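Local coordinates for protein beta-hexosaminidase (Neisseria gonorrhoeae, PDB 6JTJ) that probably cleaves terminal beta-1,4-linked N-acetylglucosamine from peptide-linked peptidoglycan fragments during cell-wall recycling, as a glycosidase of family 3, at residues 147-150 with 151-155; 332-335 with 336-340; 234-237 with 238-242; 72-75 with 76-80; 245-249 with 250-254. All blocks are in the same frame, centred on the assembly; numbering follows the deposited sequence.

How the interactions relate
From the N terminus, interaction 4 comes first, at the C-terminal end of strand 69-74, where the chain turns toward helix 82-94 beside the bound N-acetylglucosamine. Interaction 1 follows inside the last turns of helix 136-155, its centre about 17 Å from that of interaction 4. Interactions 3 and 5 end the successive helices 233-238 and 242-249; they touch through the salt bridge of E237 with R245, and interaction 5 leads on into strand 254-257. Interaction 2 comes last, at the end of helix 328-335 on the surface, across the chain's centre from interaction 1. All five are local and lie in series: each closes before the next opens, none nests or crosses.

Interaction 1: 147-150 with 151-155; sequences GRVL and ATELS
R148 O is gripped twice by T152 in the last turns of the alpha-helix 136-155. T152 N makes the regular i to i+4 bond at 2.9 Å, and T152 OG1 donates a second bond of 2.7 Å to the same oxygen. The two donors reach R148 O from opposite faces of its carbonyl plane. The hydroxyl can do this because OG1 stands beside its own backbone N (chi1 -56°), which turns it back down the helix and leaves CG2 anti to that nitrogen. The neighbouring backbone bonds are regular, A151 N to G147 O and E153 N to V149 O, while L154 N to L150 O is weak at 3.5 Å. V149 and E153 run side by side, CG1 of V149 lying 3.6 Å from E153 OE2. That carboxylate oxygen is satisfied elsewhere, by T119 OG1 and Q375 NE2, so the buried carboxylate has polar partners. Helices 359-367 and 369-382 pack on the R148/T152 side, and L150 and L154 face strand 101-108, where both touch H106. Between these two leucines, CD2 of L150 meets CD1 of L154 at 4.0 Å.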
loop_
_atom_site.group_PDB
_atom_site.type_symbol
_atom_site.label_atom_id
_atom_site.label_comp_id
_atom_site.label_asym_id
_atom_site.label_seq_id
_atom_site.Cartn_x
_atom_site.Cartn_y
_atom_site.Cartn_z
ATOM N N GLY C 147 -11.872 -19.279 -6.667
ATOM C CA GLY C 147 -10.697 -19.703 -7.457
ATOM C C GLY C 147 -11.052 -20.156 -8.856
ATOM O O GLY C 147 -10.417 -19.777 -9.838
ATOM N N ARG C 148 -12.113 -20.944 -8.943
ATOM C CA ARG C 148 -12.583 -21.435 -10.231
ATOM C C ARG C 148 -13.003 -20.316 -11.175
ATOM O O ARG C 148 -12.631 -20.295 -12.349
ATOM C CB ARG C 148 -13.746 -22.409 -10.013
ATOM C CG ARG C 148 -14.167 -23.131 -11.290
ATOM C CD ARG C 148 -15.423 -23.968 -11.128
ATOM N NE ARG C 148 -15.852 -24.462 -12.451
ATOM C CZ ARG C 148 -17.061 -24.939 -12.748
ATOM N NH1 ARG C 148 -18.003 -24.997 -11.808
ATOM N NH2 ARG C 148 -17.333 -25.348 -13.996
ATOM N N VAL C 149 -13.810 -19.393 -10.670
ATOM C CA VAL C 149 -14.275 -18.290 -11.498
ATOM C C VAL C 149 -13.119 -17.410 -11.903
ATOM O O VAL C 149 -12.969 -17.044 -13.066
ATOM C CB VAL C 149 -15.333 -17.470 -10.745
ATOM C CG1 VAL C 149 -15.665 -16.182 -11.481
ATOM C CG2 VAL C 149 -16.595 -18.309 -10.561
ATOM N N LEU C 150 -12.299 -17.052 -10.922
ATOM C CA LEU C 150 -11.154 -16.188 -11.154
ATOM C C LEU C 150 -10.302 -16.730 -12.300
ATOM O O LEU C 150 -10.017 -16.030 -13.270
ATOM C CB LEU C 150 -10.346 -16.117 -9.850
ATOM C CG LEU C 150 -9.125 -15.221 -9.715
ATOM C CD1 LEU C 150 -8.827 -15.097 -8.228
ATOM C CD2 LEU C 150 -7.907 -15.770 -10.449
ATOM N N ALA C 151 -9.898 -17.982 -12.159
ATOM C CA ALA C 151 -8.977 -18.602 -13.101
ATOM C C ALA C 151 -9.627 -18.838 -14.466
ATOM O O ALA C 151 -9.032 -18.520 -15.496
ATOM C CB ALA C 151 -8.443 -19.919 -12.531
ATOM N N THR C 152 -10.847 -19.365 -14.473
ATOM C CA THR C 152 -11.498 -19.729 -15.732
ATOM C C THR C 152 -11.685 -18.517 -16.641
ATOM O O THR C 152 -11.395 -18.580 -17.826
ATOM C CB THR C 152 -12.846 -20.431 -15.505
ATOM O OG1 THR C 152 -12.669 -21.582 -14.667
ATOM C CG2 THR C 152 -13.433 -20.884 -16.844
ATOM N N GLU C 153 -12.141 -17.402 -16.087
ATOM C CA GLU C 153 -12.386 -16.231 -16.900
ATOM C C GLU C 153 -11.089 -15.719 -17.490
ATOM O O GLU C 153 -11.075 -15.205 -18.617
ATOM C CB GLU C 153 -13.102 -15.144 -16.086
ATOM C CG GLU C 153 -14.510 -15.547 -15.690
ATOM C CD GLU C 153 -15.284 -14.472 -14.936
ATOM O OE1 GLU C 153 -14.743 -13.400 -14.635
ATOM O OE2 GLU C 153 -16.459 -14.709 -14.619
ATOM N N LEU C 154 -9.995 -15.826 -16.731
ATOM C CA LEU C 154 -8.707 -15.376 -17.242
ATOM C C LEU C 154 -8.170 -16.355 -18.270
ATOM O O LEU C 154 -7.597 -15.942 -19.277
ATOM C CB LEU C 154 -7.692 -15.205 -16.112
ATOM C CG LEU C 154 -7.874 -14.017 -15.183
ATOM C CD1 LEU C 154 -6.949 -14.189 -13.989
ATOM C CD2 LEU C 154 -7.586 -12.711 -15.903
ATOM N N SER C 155 -8.371 -17.642 -18.020
ATOM C CA SER C 155 -7.916 -18.675 -18.942
ATOM C C SER C 155 -8.548 -18.514 -20.332
ATOM O O SER C 155 -7.893 -18.722 -21.342
ATOM C CB SER C 155 -8.222 -20.059 -18.383
ATOM O OG SER C 155 -7.520 -20.295 -17.184
#

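Interaction 2: 332-335 with 336-340; sequences DELR and DGFTI
L334 and F338 meet where helix 328-335 ends and the chain folds back in a type II beta turn from R335 to F338. The apolar part is a side-by-side packing: CD1 of L334 lies 3.8 Å from CD1 of the F338 ring, and both side chains point the same way. With CG anti to the backbone N (chi1 175°), L334 lays its CD1 alongside that ring. Both side chains reach helix 307-317, L334 touching A311 and F338 touching F315.

The backbone bonds set the turn. D336 N still closes a helical bond to D332 O at 3.2 Å, the last of this stretch, and F338 N then bonds R335 O at 3.1 Å, from above its carbonyl plane. G337 occupies the third position of the turn with a positive phi of 73°, a conformation that favours glycine.

The ionic part lies within the helix. R335 turns its extended chain back to D332 and holds OD1 side-on with two nitrogens, NE at 2.7 Å and NH2 at 3.0 Å, the oxygen lying in the guanidinium plane. D332 OD2 has a second partner in R63, and R335 NH1 bridges to D66.

Two acids and two arginines thus alternate in a network in which each carboxylate and guanidinium would be expected to stay charged, tying the end of the helix to the region around R63 and D66.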
loop_
_atom_site.group_PDB
_atom_site.type_symbol
_atom_site.label_atom_id
_atom_site.label_comp_id
_atom_site.label_asym_id
_atom_site.label_seq_id
_atom_site.Cartn_x
_atom_site.Cartn_y
_atom_site.Cartn_z
ATOM N N ASP C 332 15.432 -3.018 -22.029
ATOM C CA ASP C 332 16.367 -2.906 -23.157
ATOM C C ASP C 332 17.796 -2.862 -22.700
ATOM O O ASP C 332 18.657 -3.570 -23.242
ATOM C CB ASP C 332 16.042 -1.692 -24.008
ATOM C CG ASP C 332 14.824 -1.910 -24.852
ATOM O OD1 ASP C 332 14.466 -3.093 -25.079
ATOM O OD2 ASP C 332 14.202 -0.918 -25.283
ATOM N N GLU C 333 18.040 -2.074 -21.663
ATOM C CA GLU C 333 19.359 -2.005 -21.062
ATOM C C GLU C 333 19.797 -3.367 -20.513
ATOM O O GLU C 333 20.916 -3.803 -20.737
ATOM C CB GLU C 333 19.357 -0.954 -19.951
ATOM C CG GLU C 333 20.728 -0.655 -19.376
ATOM C CD GLU C 333 20.690 0.370 -18.261
ATOM O OE1 GLU C 333 19.794 1.251 -18.277
ATOM O OE2 GLU C 333 21.573 0.304 -17.379
ATOM N N LEU C 334 18.912 -4.025 -19.772
ATOM C CA LEU C 334 19.253 -5.302 -19.151
ATOM C C LEU C 334 19.566 -6.374 -20.190
ATOM O O LEU C 334 20.542 -7.105 -20.046
ATOM C CB LEU C 334 18.110 -5.776 -18.244
ATOM C CG LEU C 334 18.247 -7.158 -17.610
ATOM C CD1 LEU C 334 19.466 -7.239 -16.703
ATOM C CD2 LEU C 334 16.976 -7.496 -16.845
ATOM N N ARG C 335 18.729 -6.471 -21.220
ATOM C CA ARG C 335 18.866 -7.560 -22.193
ATOM C C ARG C 335 20.078 -7.423 -23.120
ATOM O O ARG C 335 20.568 -8.414 -23.647
ATOM C CB ARG C 335 17.593 -7.717 -23.015
ATOM C CG ARG C 335 17.323 -6.618 -24.012
ATOM C CD ARG C 335 15.867 -6.656 -24.412
ATOM N NE ARG C 335 15.511 -5.611 -25.363
ATOM C CZ ARG C 335 15.605 -5.712 -26.684
ATOM N NH1 ARG C 335 16.053 -6.821 -27.256
ATOM N NH2 ARG C 335 15.241 -4.687 -27.441
ATOM N N ASP C 336 20.565 -6.197 -23.301
ATOM C CA ASP C 336 21.702 -5.942 -24.178
ATOM C C ASP C 336 22.992 -6.526 -23.614
ATOM O O ASP C 336 23.520 -6.033 -22.610
ATOM C CB ASP C 336 21.866 -4.438 -24.394
ATOM C CG ASP C 336 23.022 -4.116 -25.300
ATOM O OD1 ASP C 336 23.035 -4.616 -26.440
ATOM O OD2 ASP C 336 23.926 -3.376 -24.871
ATOM N N GLY C 337 23.499 -7.568 -24.263
ATOM C CA GLY C 337 24.698 -8.260 -23.796
ATOM C C GLY C 337 24.460 -9.106 -22.565
ATOM O O GLY C 337 25.390 -9.411 -21.824
ATOM N N PHE C 338 23.197 -9.468 -22.334
ATOM C CA PHE C 338 22.801 -10.207 -21.132
ATOM C C PHE C 338 23.247 -11.653 -21.227
ATOM O O PHE C 338 22.986 -12.311 -22.219
ATOM C CB PHE C 338 21.279 -10.161 -20.976
ATOM C CG PHE C 338 20.769 -10.846 -19.741
ATOM C CD1 PHE C 338 20.972 -10.286 -18.486
ATOM C CD2 PHE C 338 20.081 -12.051 -19.834
ATOM C CE1 PHE C 338 20.500 -10.918 -17.342
ATOM C CE2 PHE C 338 19.604 -12.683 -18.698
ATOM C CZ PHE C 338 19.815 -12.116 -17.450
ATOM N N THR C 339 23.938 -12.134 -20.207
ATOM C CA THR C 339 24.249 -13.558 -20.122
ATOM C C THR C 339 23.215 -14.251 -19.235
ATOM O O THR C 339 22.997 -13.852 -18.092
ATOM C CB THR C 339 25.674 -13.830 -19.601
ATOM O OG1 THR C 339 26.611 -13.219 -20.486
ATOM C CG2 THR C 339 25.957 -15.342 -19.557
ATOM N N ILE C 340 22.561 -15.262 -19.797
ATOM C CA ILE C 340 21.532 -16.012 -19.087
ATOM C C ILE C 340 22.195 -16.854 -18.014
ATOM O O ILE C 340 23.027 -17.691 -18.327
ATOM C CB ILE C 340 20.736 -16.899 -20.053
ATOM C CG1 ILE C 340 19.870 -16.013 -20.948
ATOM C CG2 ILE C 340 19.880 -17.904 -19.282
ATOM C CD1 ILE C 340 19.288 -16.716 -22.159
#

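Interaction 3: 234-237 with 238-242; sequences DELE and AADLA
E237 and L241 cross at the end of helix 233-238, the carboxylate of the glutamate folding over a leucine methyl. The fold-over comes from its torsions: CG lies beside the backbone N (chi1 -66°), and the chain then bends sharply at chi2, -78°, instead of running out from the helix. CD of E237 comes to 3.7 Å from CD1 of L241, and both carboxylate oxygens lie about as near to that methyl. The polar end is not left to this apolar neighbour: OE1 is paired with R245 of the next helix.

The same methyl also touches L236, whose CB is 4.0 Å from L241 CD1, so L241 packs against two successive residues of the helix. Beyond them, L241 reaches P213 and L236 touches R231. The carboxylate oxygens of D240 are taken by R231, in a salt bridge to OD1, and by W171 NE1 at OD2.

The backbone holds L241 in place. L236 O accepts from L241 N at 2.9 Å and from A239 N at 3.1 Å, the two donors coming from opposite faces of its carbonyl plane; A238 N completes a helical bond to D234 O.

A type I beta turn from A239 to A242 follows, closed by A242 N to A239 O. This short linker joins helix 233-238 to helix 242-249 within the family 3 glycosidase domain.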
loop_
_atom_site.group_PDB
_atom_site.type_symbol
_atom_site.label_atom_id
_atom_site.label_comp_id
_atom_site.label_asym_id
_atom_site.label_seq_id
_atom_site.Cartn_x
_atom_site.Cartn_y
_atom_site.Cartn_z
ATOM N N ASP C 234 11.759 -18.321 14.834
ATOM C CA ASP C 234 10.820 -19.212 15.521
ATOM C C ASP C 234 9.414 -18.619 15.523
ATOM O O ASP C 234 8.438 -19.333 15.338
ATOM C CB ASP C 234 11.274 -19.503 16.962
ATOM C CG ASP C 234 12.436 -20.500 17.024
ATOM O OD1 ASP C 234 12.468 -21.469 16.234
ATOM O OD2 ASP C 234 13.320 -20.320 17.883
ATOM N N GLU C 235 9.316 -17.320 15.768
ATOM C CA GLU C 235 8.012 -16.662 15.760
ATOM C C GLU C 235 7.357 -16.777 14.392
ATOM O O GLU C 235 6.170 -17.076 14.296
ATOM C CB GLU C 235 8.147 -15.200 16.170
ATOM C CG GLU C 235 8.436 -15.004 17.646
ATOM C CD GLU C 235 8.668 -13.549 17.982
ATOM O OE1 GLU C 235 7.721 -12.900 18.468
ATOM O OE2 GLU C 235 9.786 -13.053 17.742
ATOM N N LEU C 236 8.152 -16.617 13.340
ATOM C CA LEU C 236 7.637 -16.785 11.985
ATOM C C LEU C 236 7.275 -18.235 11.660
ATOM O O LEU C 236 6.247 -18.479 11.014
ATOM C CB LEU C 236 8.588 -16.198 10.936
ATOM C CG LEU C 236 8.304 -14.720 10.605
ATOM C CD1 LEU C 236 8.951 -13.784 11.595
ATOM C CD2 LEU C 236 8.788 -14.368 9.204
ATOM N N GLU C 237 8.084 -19.189 12.120
ATOM C CA GLU C 237 7.775 -20.613 11.896
ATOM C C GLU C 237 6.498 -21.016 12.577
ATOM O O GLU C 237 5.713 -21.802 12.044
ATOM C CB GLU C 237 8.902 -21.515 12.396
ATOM C CG GLU C 237 10.190 -21.369 11.615
ATOM C CD GLU C 237 10.185 -22.096 10.275
ATOM O OE1 GLU C 237 9.144 -22.692 9.872
ATOM O OE2 GLU C 237 11.256 -22.068 9.611
ATOM N N ALA C 238 6.240 -20.424 13.730
ATOM C CA ALA C 238 5.010 -20.727 14.454
ATOM C C ALA C 238 3.750 -20.198 13.765
ATOM O O ALA C 238 2.646 -20.631 14.089
ATOM C CB ALA C 238 5.105 -20.176 15.873
ATOM N N ALA C 239 3.886 -19.226 12.860
ATOM C CA ALA C 239 2.706 -18.565 12.298
ATOM C C ALA C 239 2.869 -18.255 10.817
ATOM O O ALA C 239 2.399 -19.030 9.972
ATOM C CB ALA C 239 2.387 -17.303 13.097
ATOM N N ASP C 240 3.552 -17.150 10.496
ATOM C CA ASP C 240 3.505 -16.592 9.125
ATOM C C ASP C 240 4.038 -17.556 8.054
ATOM O O ASP C 240 3.520 -17.602 6.942
ATOM C CB ASP C 240 4.286 -15.293 9.056
ATOM C CG ASP C 240 3.825 -14.262 10.076
ATOM O OD1 ASP C 240 3.866 -14.561 11.279
ATOM O OD2 ASP C 240 3.441 -13.143 9.680
ATOM N N LEU C 241 5.039 -18.360 8.411
ATOM C CA LEU C 241 5.619 -19.326 7.466
ATOM C C LEU C 241 4.779 -20.540 7.214
ATOM O O LEU C 241 4.910 -21.181 6.166
ATOM C CB LEU C 241 7.024 -19.766 7.919
ATOM C CG LEU C 241 8.132 -18.802 7.522
ATOM C CD1 LEU C 241 9.402 -19.064 8.336
ATOM C CD2 LEU C 241 8.426 -18.883 6.039
ATOM N N ALA C 242 3.911 -20.891 8.140
ATOM C CA ALA C 242 3.213 -22.173 8.028
ATOM C C ALA C 242 2.386 -22.295 6.748
ATOM O O ALA C 242 2.403 -23.345 6.106
ATOM C CB ALA C 242 2.377 -22.449 9.269
#

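Interaction 4: 72-75 with 76-80; sequences IILF and RRNFQ
N78 reaches back to the backbone of F75 in the loop that follows strand 69-74 of the family 3 glycosidase domain, beside the bound N-acetylglucosamine. From its CB, which lies 3.4 Å from F75 O and 4.0 Å from L74 CD2, the side chain runs toward the end of the strand. CG stands beside the residue's own backbone N (chi1 -54°), which swings the amide over the start of the turn. OD1 then accepts from F75 N at 2.8 Å, in the carbonyl plane and on a lone pair. The same oxygen also lies close to a water, which is 2.9 Å from I73 O. At the other branch, ND2 is bonded to the backbone carbonyls of I51 and A53, so the amide is held at both ends.

The reverse bond, N78 N to F75 O, closes the short 3-10 turn at 76-78. Alongside it, the F75 ring and the R77 guanidinium run the same way with their planes 25° apart. R77 is fixed in this position by D50 and N326, while R76 NE bonds R113 O of its own chain and NH1 bonds N173 of the second subunit. The F75 side chain approaches within about 4 Å of the sugar, and I73 touches it. Between the side chains of F75 and R77, CD2 of the ring and NH1 of the guanidinium come closest, 3.6 Å apart.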
loop_
_atom_site.group_PDB
_atom_site.type_symbol
_atom_site.label_atom_id
_atom_site.label_comp_id
_atom_site.label_asym_id
_atom_site.label_seq_id
_atom_site.Cartn_x
_atom_site.Cartn_y
_atom_site.Cartn_z
ATOM N N ILE C 72 5.481 -12.314 -19.545
ATOM C CA ILE C 72 4.919 -10.974 -19.535
ATOM C C ILE C 72 3.887 -10.868 -18.414
ATOM O O ILE C 72 3.083 -11.773 -18.209
ATOM C CB ILE C 72 4.196 -10.693 -20.869
ATOM C CG1 ILE C 72 5.202 -10.587 -22.027
ATOM C CG2 ILE C 72 3.322 -9.449 -20.791
ATOM C CD1 ILE C 72 6.231 -9.484 -21.875
ATOM N N ILE C 73 3.901 -9.745 -17.706
ATOM C CA ILE C 73 2.865 -9.434 -16.736
ATOM C C ILE C 73 2.014 -8.321 -17.320
ATOM O O ILE C 73 2.545 -7.329 -17.819
ATOM C CB ILE C 73 3.425 -9.041 -15.333
ATOM C CG1 ILE C 73 2.310 -8.604 -14.379
ATOM C CG2 ILE C 73 4.426 -7.899 -15.425
ATOM C CD1 ILE C 73 2.797 -8.450 -12.949
ATOM N N LEU C 74 0.699 -8.491 -17.238
ATOM C CA LEU C 74 -0.238 -7.487 -17.708
ATOM C C LEU C 74 -0.846 -6.690 -16.561
ATOM O O LEU C 74 -0.874 -7.136 -15.408
ATOM C CB LEU C 74 -1.359 -8.141 -18.511
ATOM C CG LEU C 74 -0.909 -8.888 -19.775
ATOM C CD1 LEU C 74 -2.086 -9.597 -20.415
ATOM C CD2 LEU C 74 -0.253 -7.943 -20.777
ATOM N N PHE C 75 -1.318 -5.496 -16.906
ATOM C CA PHE C 75 -1.896 -4.556 -15.962
ATOM C C PHE C 75 -3.177 -3.991 -16.552
ATOM O O PHE C 75 -3.526 -4.295 -17.692
ATOM C CB PHE C 75 -0.907 -3.430 -15.680
ATOM C CG PHE C 75 0.334 -3.887 -14.979
ATOM C CD1 PHE C 75 0.327 -4.111 -13.621
ATOM C CD2 PHE C 75 1.502 -4.114 -15.687
ATOM C CE1 PHE C 75 1.461 -4.525 -12.973
ATOM C CE2 PHE C 75 2.642 -4.542 -15.048
ATOM C CZ PHE C 75 2.622 -4.738 -13.683
ATOM N N ARG C 76 -3.867 -3.147 -15.785
ATOM C CA ARG C 76 -5.121 -2.571 -16.244
ATOM C C ARG C 76 -4.956 -1.755 -17.539
ATOM O O ARG C 76 -5.849 -1.737 -18.355
ATOM C CB ARG C 76 -5.766 -1.709 -15.163
ATOM C CG ARG C 76 -7.143 -1.179 -15.552
ATOM C CD ARG C 76 -7.903 -0.594 -14.380
ATOM N NE ARG C 76 -8.341 -1.619 -13.428
ATOM C CZ ARG C 76 -8.963 -1.363 -12.278
ATOM N NH1 ARG C 76 -9.262 -0.111 -11.932
ATOM N NH2 ARG C 76 -9.288 -2.359 -11.457
ATOM N N ARG C 77 -3.816 -1.092 -17.708
ATOM C CA ARG C 77 -3.546 -0.296 -18.915
ATOM C C ARG C 77 -3.479 -1.141 -20.187
ATOM O O ARG C 77 -3.529 -0.604 -21.290
ATOM C CB ARG C 77 -2.231 0.478 -18.779
ATOM C CG ARG C 77 -1.000 -0.404 -18.714
ATOM C CD ARG C 77 0.273 0.413 -18.760
ATOM N NE ARG C 77 1.409 -0.473 -19.007
ATOM C CZ ARG C 77 2.175 -1.007 -18.063
ATOM N NH1 ARG C 77 1.971 -0.731 -16.777
ATOM N NH2 ARG C 77 3.176 -1.806 -18.405
ATOM N N ASN C 78 -3.364 -2.455 -20.030
ATOM C CA ASN C 78 -3.351 -3.367 -21.164
ATOM C C ASN C 78 -4.732 -3.917 -21.475
ATOM O O ASN C 78 -4.866 -4.788 -22.338
ATOM C CB ASN C 78 -2.408 -4.533 -20.891
ATOM C CG ASN C 78 -1.030 -4.087 -20.503
ATOM O OD1 ASN C 78 -0.535 -4.430 -19.430
ATOM N ND2 ASN C 78 -0.385 -3.308 -21.372
ATOM N N PHE C 79 -5.763 -3.415 -20.797
ATOM C CA PHE C 79 -7.086 -3.999 -20.924
ATOM C C PHE C 79 -8.129 -2.985 -21.374
ATOM O O PHE C 79 -8.363 -1.974 -20.709
ATOM C CB PHE C 79 -7.539 -4.610 -19.609
ATOM C CG PHE C 79 -8.859 -5.299 -19.693
ATOM C CD1 PHE C 79 -8.972 -6.487 -20.385
ATOM C CD2 PHE C 79 -9.985 -4.770 -19.078
ATOM C CE1 PHE C 79 -10.184 -7.153 -20.465
ATOM C CE2 PHE C 79 -11.195 -5.426 -19.145
ATOM C CZ PHE C 79 -11.294 -6.619 -19.847
ATOM N N GLN C 80 -8.772 -3.313 -22.490
ATOM C CA GLN C 80 -9.867 -2.542 -23.074
ATOM C C GLN C 80 -11.155 -3.341 -22.905
ATOM O O GLN C 80 -12.126 -2.881 -22.317
ATOM C CB GLN C 80 -9.565 -2.329 -24.551
ATOM C CG GLN C 80 -9.924 -0.972 -25.096
ATOM C CD GLN C 80 -9.337 -0.746 -26.475
ATOM O OE1 GLN C 80 -9.082 -1.696 -27.230
ATOM N NE2 GLN C 80 -9.131 0.518 -26.820
HETATM O O HOH W 1 2.004 -4.978 -19.432
#

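Interaction 5: 245-249 with 250-254; sequences RIMSR and EGMAA
S248 O is reached by G251 N at 3.1 Å and by a water at 2.8 Å that also donates to M252 O, joining the helix end to the chain beyond it. With M252 N bonded to M247 O at 3.0 Å, this makes a Schellman motif, and G251 is its C-prime residue, with a phi of 97°. E250 N still takes the helical bond to I246 O.

M252 folds back over the last turn: CG is anti to the backbone N (chi1 178°), the chain bends at chi3, and SD comes 3.8 Å from CB of M247. On the outer side, R249 and E250 run alongside each other and form a salt bridge, though its NH1 to OE2 hydrogen bond is weak in geometry.

Helix 186-202 packs on this turn through L194, which touches I246, M247 and E250. R245 reaches D284, and the chain passes from the capped helix 242-249 into strand 254-257, between strands 208-212 and 290-295.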
loop_
_atom_site.group_PDB
_atom_site.type_symbol
_atom_site.label_atom_id
_atom_site.label_comp_id
_atom_site.label_asym_id
_atom_site.label_seq_id
_atom_site.Cartn_x
_atom_site.Cartn_y
_atom_site.Cartn_z
ATOM N N ARG C 245 4.746 -23.186 3.873
ATOM C CA ARG C 245 5.158 -24.597 3.922
ATOM C C ARG C 245 4.102 -25.526 3.372
ATOM O O ARG C 245 4.379 -26.389 2.540
ATOM C CB ARG C 245 5.454 -25.032 5.347
ATOM C CG ARG C 245 6.779 -24.546 5.872
ATOM C CD ARG C 245 7.038 -25.321 7.158
ATOM N NE ARG C 245 8.457 -25.762 7.305
ATOM C CZ ARG C 245 9.502 -24.955 7.497
ATOM N NH1 ARG C 245 9.320 -23.655 7.612
ATOM N NH2 ARG C 245 10.736 -25.457 7.592
ATOM N N ILE C 246 2.876 -25.321 3.834
ATOM C CA ILE C 246 1.775 -26.193 3.479
ATOM C C ILE C 246 1.449 -26.053 1.986
ATOM O O ILE C 246 1.233 -27.054 1.295
ATOM C CB ILE C 246 0.556 -25.886 4.368
ATOM C CG1 ILE C 246 0.882 -26.257 5.828
ATOM C CG2 ILE C 246 -0.665 -26.643 3.890
ATOM C CD1 ILE C 246 -0.100 -25.724 6.881
ATOM N N MET C 247 1.392 -24.817 1.490
ATOM C CA MET C 247 1.123 -24.593 0.057
ATOM C C MET C 247 2.224 -25.175 -0.822
ATOM O O MET C 247 1.940 -25.768 -1.866
ATOM C CB MET C 247 0.952 -23.123 -0.219
ATOM C CG MET C 247 -0.361 -22.574 0.303
ATOM S SD MET C 247 -1.721 -23.012 -0.784
ATOM C CE MET C 247 -1.508 -21.850 -2.119
ATOM N N SER C 248 3.472 -25.027 -0.382
ATOM C CA SER C 248 4.597 -25.619 -1.069
ATOM C C SER C 248 4.403 -27.131 -1.186
ATOM O O SER C 248 4.509 -27.690 -2.261
ATOM C CB SER C 248 5.903 -25.314 -0.328
ATOM O OG SER C 248 7.009 -25.889 -1.004
ATOM N N ARG C 249 4.110 -27.777 -0.065
ATOM C CA ARG C 249 3.873 -29.220 -0.042
ATOM C C ARG C 249 2.780 -29.627 -0.997
ATOM O O ARG C 249 2.883 -30.644 -1.652
ATOM C CB ARG C 249 3.468 -29.677 1.349
ATOM C CG ARG C 249 4.000 -31.051 1.694
ATOM C CD ARG C 249 3.037 -31.871 2.536
ATOM N NE ARG C 249 2.514 -31.147 3.694
ATOM C CZ ARG C 249 1.225 -30.894 3.948
ATOM N NH1 ARG C 249 0.255 -31.289 3.127
ATOM N NH2 ARG C 249 0.899 -30.222 5.054
ATOM N N GLU C 250 1.741 -28.804 -1.106
ATOM C CA GLU C 250 0.597 -29.116 -1.952
ATOM C C GLU C 250 0.668 -28.590 -3.370
ATOM O O GLU C 250 -0.363 -28.482 -4.042
ATOM C CB GLU C 250 -0.683 -28.623 -1.275
ATOM C CG GLU C 250 -0.942 -29.298 0.068
ATOM C CD GLU C 250 -1.131 -30.793 -0.060
ATOM O OE1 GLU C 250 -1.866 -31.208 -0.982
ATOM O OE2 GLU C 250 -0.508 -31.543 0.727
ATOM N N GLY C 251 1.864 -28.254 -3.852
ATOM C CA GLY C 251 2.048 -27.997 -5.296
ATOM C C GLY C 251 2.010 -26.551 -5.782
ATOM O O GLY C 251 1.901 -26.302 -6.977
ATOM N N MET C 252 2.142 -25.588 -4.867
ATOM C CA MET C 252 2.229 -24.172 -5.245
ATOM C C MET C 252 3.339 -23.964 -6.274
ATOM O O MET C 252 4.447 -24.464 -6.088
ATOM C CB MET C 252 2.495 -23.334 -3.990
ATOM C CG MET C 252 2.658 -21.845 -4.232
ATOM S SD MET C 252 2.723 -20.914 -2.680
ATOM C CE MET C 252 4.152 -21.623 -1.881
ATOM N N ALA C 253 3.047 -23.222 -7.336
ATOM C CA ALA C 253 3.980 -23.087 -8.471
ATOM C C ALA C 253 5.035 -22.015 -8.310
ATOM O O ALA C 253 6.103 -22.097 -8.901
ATOM C CB ALA C 253 3.213 -22.816 -9.745
ATOM N N ALA C 254 4.720 -20.993 -7.516
ATOM C CA ALA C 254 5.584 -19.846 -7.412
ATOM C C ALA C 254 5.364 -19.105 -6.116
ATOM O O ALA C 254 4.354 -19.291 -5.420
ATOM C CB ALA C 254 5.315 -18.911 -8.568
HETATM O O HOH W 2 5.368 -26.836 -4.835
#